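Local coordinates for protein angiotensin-converting enzyme (Anopheles gambiae, PDB 6S1Y) that probably cleaves peptides as a zinc-dependent metalloprotease of the angiotensin-converting enzyme family, at residues Lys440-Gly444 and Asp491-Leu495. Residues are numbered along the deposited sequence; the frame is centred on the assembly and turned at random.
With KSN ((2~{S})-2-[[(4~{S})-4-azanyl-5-oxidanyl-5-oxidanylidene-pentanoyl]amino]pentanedioic acid), chain H.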
# COMPACT_ATOMS: atom_id res chain seq x y z
N LYS A 440 13.88 -1.64 1.84
CA LYS A 440 15.26 -1.82 2.28
C LYS A 440 15.91 -2.93 1.48
O LYS A 440 17.04 -2.80 1.00
CB LYS A 440 15.33 -2.10 3.78
CG LYS A 440 16.72 -2.07 4.39
CD LYS A 440 16.70 -2.64 5.82
CE LYS A 440 18.09 -2.58 6.51
NZ LYS A 440 18.44 -1.21 6.95
N TYR A 441 15.18 -4.02 1.25
CA TYR A 441 15.69 -5.09 0.40
C TYR A 441 15.92 -4.61 -1.02
O TYR A 441 16.99 -4.84 -1.61
CB TYR A 441 14.74 -6.28 0.41
CG TYR A 441 15.16 -7.38 -0.53
CD1 TYR A 441 16.16 -8.27 -0.18
CD2 TYR A 441 14.56 -7.54 -1.77
CE1 TYR A 441 16.55 -9.27 -1.03
CE2 TYR A 441 14.95 -8.55 -2.63
CZ TYR A 441 15.94 -9.42 -2.24
OH TYR A 441 16.31 -10.43 -3.09
N ARG A 442 14.93 -3.93 -1.61
CA ARG A 442 15.08 -3.56 -3.01
C ARG A 442 16.14 -2.48 -3.18
O ARG A 442 16.90 -2.50 -4.16
CB ARG A 442 13.73 -3.13 -3.60
CG ARG A 442 12.83 -4.33 -3.83
CD ARG A 442 11.58 -4.03 -4.69
NE ARG A 442 10.59 -3.19 -4.02
CZ ARG A 442 9.41 -2.83 -4.55
NH1 ARG A 442 9.04 -3.21 -5.78
NH2 ARG A 442 8.60 -2.07 -3.85
N TRP A 443 16.25 -1.54 -2.23
CA TRP A 443 17.36 -0.59 -2.29
C TRP A 443 18.69 -1.33 -2.32
O TRP A 443 19.62 -0.92 -3.03
CB TRP A 443 17.35 0.35 -1.09
CG TRP A 443 16.16 1.20 -0.98
CD1 TRP A 443 15.30 1.52 -1.98
CD2 TRP A 443 15.68 1.84 0.20
NE1 TRP A 443 14.30 2.34 -1.49
CE2 TRP A 443 14.50 2.54 -0.15
CE3 TRP A 443 16.13 1.90 1.53
CZ2 TRP A 443 13.77 3.28 0.77
CZ3 TRP A 443 15.38 2.63 2.46
CH2 TRP A 443 14.22 3.31 2.07
N GLY A 444 18.80 -2.41 -1.55
CA GLY A 444 20.04 -3.15 -1.49
C GLY A 444 20.38 -3.83 -2.80
O GLY A 444 21.54 -3.87 -3.20
N ASP A 491 6.91 -3.76 -10.06
CA ASP A 491 7.80 -2.61 -9.95
C ASP A 491 7.06 -1.39 -9.42
O ASP A 491 7.13 -0.29 -9.99
CB ASP A 491 8.46 -2.31 -11.30
CG ASP A 491 9.32 -1.06 -11.26
OD1 ASP A 491 9.98 -0.82 -10.22
OD2 ASP A 491 9.34 -0.31 -12.27
N VAL A 492 6.35 -1.57 -8.31
CA VAL A 492 5.71 -0.47 -7.60
C VAL A 492 6.50 -0.24 -6.32
O VAL A 492 6.63 -1.14 -5.49
CB VAL A 492 4.23 -0.76 -7.29
CG1 VAL A 492 3.65 0.37 -6.49
CG2 VAL A 492 3.44 -0.98 -8.59
N GLU A 493 7.05 0.97 -6.18
CA GLU A 493 7.71 1.38 -4.95
C GLU A 493 6.82 1.10 -3.75
O GLU A 493 5.60 1.26 -3.82
CB GLU A 493 8.04 2.88 -5.06
CG GLU A 493 8.94 3.42 -3.99
CD GLU A 493 8.17 4.13 -2.91
OE1 GLU A 493 6.96 3.88 -2.75
OE2 GLU A 493 8.80 4.95 -2.20
N TYR A 494 7.42 0.64 -2.64
CA TYR A 494 6.63 0.25 -1.47
C TYR A 494 6.81 1.15 -0.27
O TYR A 494 5.98 1.10 0.65
CB TYR A 494 6.93 -1.20 -1.05
CG TYR A 494 5.74 -1.93 -0.44
CD1 TYR A 494 4.73 -2.44 -1.24
CD2 TYR A 494 5.63 -2.12 0.94
CE1 TYR A 494 3.66 -3.11 -0.69
CE2 TYR A 494 4.57 -2.78 1.49
CZ TYR A 494 3.58 -3.27 0.67
OH TYR A 494 2.53 -3.93 1.24
N LEU A 495 7.85 1.98 -0.24
CA LEU A 495 8.02 2.89 0.89
C LEU A 495 6.83 3.84 1.04
O LEU A 495 6.55 4.30 2.15
CB LEU A 495 9.32 3.68 0.75
CG LEU A 495 9.66 4.45 2.04
CD1 LEU A 495 10.35 3.52 3.02
CD2 LEU A 495 10.52 5.66 1.75
C10 KSN H . -0.81 0.16 -8.22
C13 KSN H . -2.77 0.65 -4.03
C17 KSN H . -0.94 -4.24 -0.10
C02 KSN H . -1.64 -2.95 0.33
C03 KSN H . -1.94 -1.95 -0.80
C04 KSN H . -1.99 -2.50 -2.21
C05 KSN H . -3.35 -2.31 -2.95
C07 KSN H . -2.40 -0.69 -4.71
C08 KSN H . -2.31 -0.60 -6.23
C09 KSN H . -1.14 0.27 -6.72
N01 KSN H . -0.83 -2.25 1.33
N06 KSN H . -3.49 -1.50 -4.16
O11 KSN H . -1.22 -0.85 -8.88
O12 KSN H . -0.11 1.05 -8.81
O14 KSN H . -3.99 0.95 -3.92
O15 KSN H . -1.90 1.42 -3.56
O16 KSN H . -4.30 -2.92 -2.55
O18 KSN H . -1.66 -5.20 -0.48
O19 KSN H . 0.31 -4.42 -0.09
O HOH W 1 11.64 3.57 -1.71
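R442 leaves helix 431-447 with CG anti to its carbonyl carbon, beside the backbone N (chi1 -74°), and a bend at chi3 (-69°) turns its guanidinium edge-on to the loop 491-494. The first torsion of W443 likewise sets CG anti to the carbonyl carbon, and its benzo edge atoms CH2 and CZ2 meet the L495 methyls. Both terminal nitrogens of R442 reach one carbonyl: NH2 donates to V492 O at 2.7 Å (N-H...O 155°), while the second bond, NH1 to V492 O at 3.2 Å, is weak and bent. The oxygen lies close to the guanidinium plane. NH2 also approaches Y494 N to 3.2 Å, but both are donors; the D439 carboxylate serves both, OD1 in a salt bridge with NH2 and OD2 accepting from Y494 N and L495 N. The side chains of W443 and L495 cross at about a right angle, CH2 to CD1 at 4.0 Å. In the indole plane, NE1 donates to a water 2.9 Å from it, and that water donates to E493 OE2, which Y198 also engages. D491, the positive-phi residue of a Schellman motif, ends helix 486-489 just ahead of the gripped carbonyl. From the same loop, Y494 OH gives a 2.6 Å hydrogen bond to KSN O19. The arrangement thus joins a buried arginine, holding the link between two helices, to the ligand pocket beside the bound zinc, ligated by H357, H361 and E385, probably catalytic as in other HExxH metallopeptidases.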